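Local coordinates for protein kinase containing Z-DNA binding domains (Danio rerio, PDB 4LB6), which binds left-handed Z-DNA through its Zalpha domain and, as a whole protein, probably acts as a kinase of translation initiation factor eIF2alpha, at residues M14-Y19 with R44-L49. Residues are numbered along the deposited sequence; the frame is centred on the assembly and turned at random.
With nucleotides of chain B.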
loop_
_atom_site.group_PDB
_atom_site.type_symbol
_atom_site.label_atom_id
_atom_site.label_comp_id
_atom_site.label_asym_id
_atom_site.label_seq_id
_atom_site.Cartn_x
_atom_site.Cartn_y
_atom_site.Cartn_z
ATOM N N MET A 14 21.314 0.335 -16.941
ATOM C CA MET A 14 22.622 0.210 -16.293
ATOM C C MET A 14 22.505 0.450 -14.790
ATOM O O MET A 14 23.110 -0.277 -13.969
ATOM C CB MET A 14 23.630 1.193 -16.920
ATOM C CG MET A 14 24.910 1.331 -16.107
ATOM S SD MET A 14 26.064 2.448 -16.918
ATOM C CE MET A 14 26.019 1.810 -18.586
ATOM N N ARG A 15 21.736 1.472 -14.423
ATOM C CA ARG A 15 21.591 1.822 -13.006
ATOM C C ARG A 15 20.850 0.725 -12.196
ATOM O O ARG A 15 21.196 0.423 -11.055
ATOM C CB ARG A 15 20.911 3.196 -12.852
ATOM C CG ARG A 15 21.889 4.406 -13.135
ATOM C CD ARG A 15 21.120 5.767 -13.023
ATOM N NE ARG A 15 20.743 6.040 -11.629
ATOM C CZ ARG A 15 19.608 6.625 -11.202
ATOM N NH1 ARG A 15 18.649 7.029 -12.045
ATOM N NH2 ARG A 15 19.446 6.795 -9.895
ATOM N N ILE A 16 19.872 0.096 -12.821
ATOM C CA ILE A 16 19.182 -1.016 -12.186
ATOM C C ILE A 16 20.119 -2.203 -11.996
ATOM O O ILE A 16 20.174 -2.803 -10.911
ATOM C CB ILE A 16 17.976 -1.465 -13.029
ATOM C CG1 ILE A 16 16.913 -0.350 -12.947
ATOM C CG2 ILE A 16 17.358 -2.800 -12.431
ATOM C CD1 ILE A 16 15.700 -0.465 -13.961
ATOM N N CYS A 17 20.876 -2.517 -13.041
ATOM C CA CYS A 17 21.730 -3.680 -12.974
ATOM C C CYS A 17 22.844 -3.412 -11.978
ATOM O O CYS A 17 23.334 -4.317 -11.297
ATOM C CB CYS A 17 22.328 -3.994 -14.340
ATOM S SG CYS A 17 21.073 -4.758 -15.438
ATOM N N ASP A 18 23.254 -2.163 -11.906
ATOM C CA ASP A 18 24.335 -1.827 -10.976
ATOM C C ASP A 18 23.851 -1.943 -9.519
ATOM O O ASP A 18 24.576 -2.375 -8.633
ATOM C CB ASP A 18 24.822 -0.425 -11.279
ATOM C CG ASP A 18 25.948 0.007 -10.374
ATOM O OD1 ASP A 18 27.114 -0.376 -10.597
ATOM O OD2 ASP A 18 25.630 0.754 -9.433
ATOM N N TYR A 19 22.607 -1.539 -9.288
ATOM C CA TYR A 19 21.990 -1.757 -7.984
ATOM C C TYR A 19 21.984 -3.256 -7.585
ATOM O O TYR A 19 22.415 -3.647 -6.458
ATOM C CB TYR A 19 20.570 -1.137 -7.949
ATOM C CG TYR A 19 19.950 -1.251 -6.574
ATOM C CD1 TYR A 19 19.338 -2.414 -6.180
ATOM C CD2 TYR A 19 20.058 -0.227 -5.656
ATOM C CE1 TYR A 19 18.828 -2.552 -4.909
ATOM C CE2 TYR A 19 19.501 -0.358 -4.369
ATOM C CZ TYR A 19 18.925 -1.525 -4.020
ATOM O OH TYR A 19 18.387 -1.715 -2.741
ATOM N N ARG A 44 9.159 -1.940 -15.668
ATOM C CA ARG A 44 9.179 -2.100 -17.142
ATOM C C ARG A 44 10.571 -2.616 -17.536
ATOM O O ARG A 44 10.712 -3.588 -18.325
ATOM C CB ARG A 44 8.887 -0.737 -17.858
ATOM C CG ARG A 44 9.142 -0.648 -19.387
ATOM C CD ARG A 44 8.825 0.798 -19.884
ATOM N NE ARG A 44 7.601 1.243 -19.229
ATOM C CZ ARG A 44 7.465 2.364 -18.520
ATOM N NH1 ARG A 44 8.449 3.238 -18.444
ATOM N NH2 ARG A 44 6.317 2.622 -17.910
ATOM N N HIS A 45 11.591 -1.956 -16.995
ATOM C CA HIS A 45 12.964 -2.354 -17.355
ATOM C C HIS A 45 13.392 -3.696 -16.782
ATOM O O HIS A 45 14.151 -4.403 -17.441
ATOM C CB HIS A 45 13.954 -1.215 -17.035
ATOM C CG HIS A 45 13.798 -0.057 -17.973
ATOM N ND1 HIS A 45 14.232 -0.101 -19.289
ATOM C CD2 HIS A 45 13.190 1.140 -17.818
ATOM C CE1 HIS A 45 13.939 1.042 -19.883
ATOM N NE2 HIS A 45 13.312 1.818 -19.012
ATOM N N LEU A 46 12.938 -4.056 -15.569
ATOM C CA LEU A 46 13.286 -5.373 -15.026
ATOM C C LEU A 46 12.722 -6.485 -15.910
ATOM O O LEU A 46 13.429 -7.467 -16.239
ATOM C CB LEU A 46 12.692 -5.524 -13.611
ATOM C CG LEU A 46 13.557 -4.823 -12.551
ATOM C CD1 LEU A 46 12.753 -4.765 -11.213
ATOM C CD2 LEU A 46 14.865 -5.534 -12.300
ATOM N N TYR A 47 11.454 -6.324 -16.309
ATOM C CA TYR A 47 10.806 -7.351 -17.163
ATOM C C TYR A 47 11.510 -7.421 -18.511
ATOM O O TYR A 47 11.782 -8.520 -19.044
ATOM C CB TYR A 47 9.275 -7.147 -17.300
ATOM C CG TYR A 47 8.576 -7.702 -16.067
ATOM C CD1 TYR A 47 8.349 -6.890 -14.936
ATOM C CD2 TYR A 47 8.287 -9.078 -15.972
ATOM C CE1 TYR A 47 7.765 -7.423 -13.774
ATOM C CE2 TYR A 47 7.693 -9.622 -14.829
ATOM C CZ TYR A 47 7.458 -8.812 -13.715
ATOM O OH TYR A 47 6.838 -9.367 -12.594
ATOM N N SER A 48 11.838 -6.264 -19.070
ATOM C CA SER A 48 12.662 -6.233 -20.307
ATOM C C SER A 48 14.049 -6.884 -20.172
ATOM O O SER A 48 14.520 -7.590 -21.093
ATOM C CB SER A 48 12.836 -4.797 -20.806
ATOM O OG SER A 48 13.769 -4.798 -21.876
ATOM N N LEU A 49 14.728 -6.609 -19.063
ATOM C CA LEU A 49 16.028 -7.239 -18.816
ATOM C C LEU A 49 15.888 -8.738 -18.563
ATOM O O LEU A 49 16.810 -9.504 -18.814
ATOM C CB LEU A 49 16.721 -6.612 -17.614
ATOM C CG LEU A 49 17.232 -5.208 -17.797
ATOM C CD1 LEU A 49 17.399 -4.454 -16.467
ATOM C CD2 LEU A 49 18.559 -5.309 -18.571
ATOM P P DG B 5 4.031 -1.648 -12.177
ATOM O OP1 DG B 5 4.856 -1.754 -10.961
ATOM O OP2 DG B 5 3.331 -0.380 -12.590
ATOM O "O5'" DG B 5 4.905 -2.169 -13.387
ATOM C "C5'" DG B 5 4.400 -2.121 -14.803
ATOM C "C4'" DG B 5 5.323 -2.899 -15.712
ATOM O "O4'" DG B 5 5.425 -4.271 -15.319
ATOM C "C3'" DG B 5 4.733 -2.977 -17.155
ATOM O "O3'" DG B 5 5.362 -1.876 -17.825
ATOM C "C2'" DG B 5 5.288 -4.278 -17.666
ATOM C "C1'" DG B 5 5.529 -5.160 -16.445
ATOM N N9 DG B 5 4.568 -6.234 -16.160
ATOM C C8 DG B 5 4.914 -7.540 -15.970
ATOM N N7 DG B 5 3.906 -8.325 -15.621
ATOM C C5 DG B 5 2.795 -7.486 -15.644
ATOM C C6 DG B 5 1.443 -7.785 -15.309
ATOM O O6 DG B 5 0.976 -8.871 -14.975
ATOM N N1 DG B 5 0.605 -6.667 -15.358
ATOM C C2 DG B 5 1.075 -5.395 -15.639
ATOM N N2 DG B 5 0.155 -4.392 -15.606
ATOM N N3 DG B 5 2.383 -5.138 -15.932
ATOM C C4 DG B 5 3.186 -6.206 -15.901
ATOM P P DC B 6 4.551 -0.887 -18.810
ATOM O OP1 DC B 6 5.461 -0.468 -19.913
ATOM O OP2 DC B 6 3.736 0.123 -18.166
ATOM O "O5'" DC B 6 3.529 -1.907 -19.567
ATOM C "C5'" DC B 6 2.930 -1.406 -20.785
ATOM C "C4'" DC B 6 1.449 -1.897 -20.749
ATOM O "O4'" DC B 6 1.396 -3.341 -20.865
ATOM C "C3'" DC B 6 0.607 -1.462 -19.530
ATOM O "O3'" DC B 6 -0.684 -1.064 -19.981
ATOM C "C2'" DC B 6 0.499 -2.800 -18.764
ATOM C "C1'" DC B 6 0.439 -3.758 -19.949
ATOM N N1 DC B 6 0.791 -5.128 -19.542
ATOM C C2 DC B 6 -0.266 -5.926 -19.087
ATOM O O2 DC B 6 -1.381 -5.404 -19.022
ATOM N N3 DC B 6 -0.016 -7.170 -18.682
ATOM C C4 DC B 6 1.212 -7.639 -18.789
ATOM N N4 DC B 6 1.458 -8.890 -18.410
ATOM C C5 DC B 6 2.306 -6.855 -19.261
ATOM C C6 DC B 6 2.046 -5.590 -19.665
ATOM P P DC B 4 5.040 -7.210 -9.955
ATOM O OP1 DC B 4 6.247 -7.763 -10.702
ATOM O OP2 DC B 4 5.235 -5.935 -9.119
ATOM O "O5'" DC B 4 3.994 -6.939 -11.061
ATOM C "C5'" DC B 4 4.321 -6.166 -12.310
ATOM C "C4'" DC B 4 3.317 -5.095 -12.657
ATOM O "O4'" DC B 4 2.021 -5.779 -12.876
ATOM C "C3'" DC B 4 3.071 -4.064 -11.522
ATOM O "O3'" DC B 4 2.859 -2.730 -12.046
ATOM C "C2'" DC B 4 1.737 -4.603 -10.878
ATOM C "C1'" DC B 4 1.052 -5.063 -12.163
ATOM N N1 DC B 4 -0.015 -6.020 -11.817
ATOM C C2 DC B 4 -1.301 -5.549 -11.633
ATOM O O2 DC B 4 -1.536 -4.369 -11.793
ATOM N N3 DC B 4 -2.275 -6.419 -11.244
ATOM C C4 DC B 4 -1.960 -7.715 -11.030
ATOM N N4 DC B 4 -3.036 -8.501 -10.657
ATOM C C5 DC B 4 -0.633 -8.216 -11.158
ATOM C C6 DC B 4 0.294 -7.323 -11.539
#
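Tyr47 lays one ring face against DG5 of chain B, whose C8 sits 3.4 Å above the ring plane and over its centre, a CH-pi type of approach; OP1 of DC4 of chain B lies at the ring edge, in plane, and accepts a hydrogen bond from Tyr47 OH (2.5 Å). Cutting the side chain back to an alanine would take away ring and hydroxyl together, and is likely to leave the guanine C8 without its aromatic partner and the DC4 phosphate without this donor. The Arg44 guanidinium is met at its edge by the DC6 phosphate of chain B: NE reaches OP1 at 2.8 Å, nearly straight at 166°, while NH2 forms a salt bridge with Glu38 of the second subunit.

Where helix 39-51 packs on helix 10-23 the contact is apolar. Ile16 works with two branches: CD1 touches His45 CB at 3.6 Å, and CG2, anti to the backbone N, meets Leu46 CD2 at 3.7 Å. Cys17 SG lies 3.8 Å from Leu49 CD1. His45 ND1 is hydrogen-bonded to Glu13 OE2, a polar tie between the two helices.

The axes of 14-19 and 44-49 approach to 10.5 Å at a crossing angle of -78°. In this winged helix-turn-helix Zalpha domain, helix 39-51 is the recognition helix, as its DNA contacts bear out. Helix 28-35 adds Leu35 against Ile16, strand 55-58 brings Val55 to Leu49 and Lys57 to Tyr47, and Trp67 of strand 66-69 meets the Tyr47 ring edge-to-face.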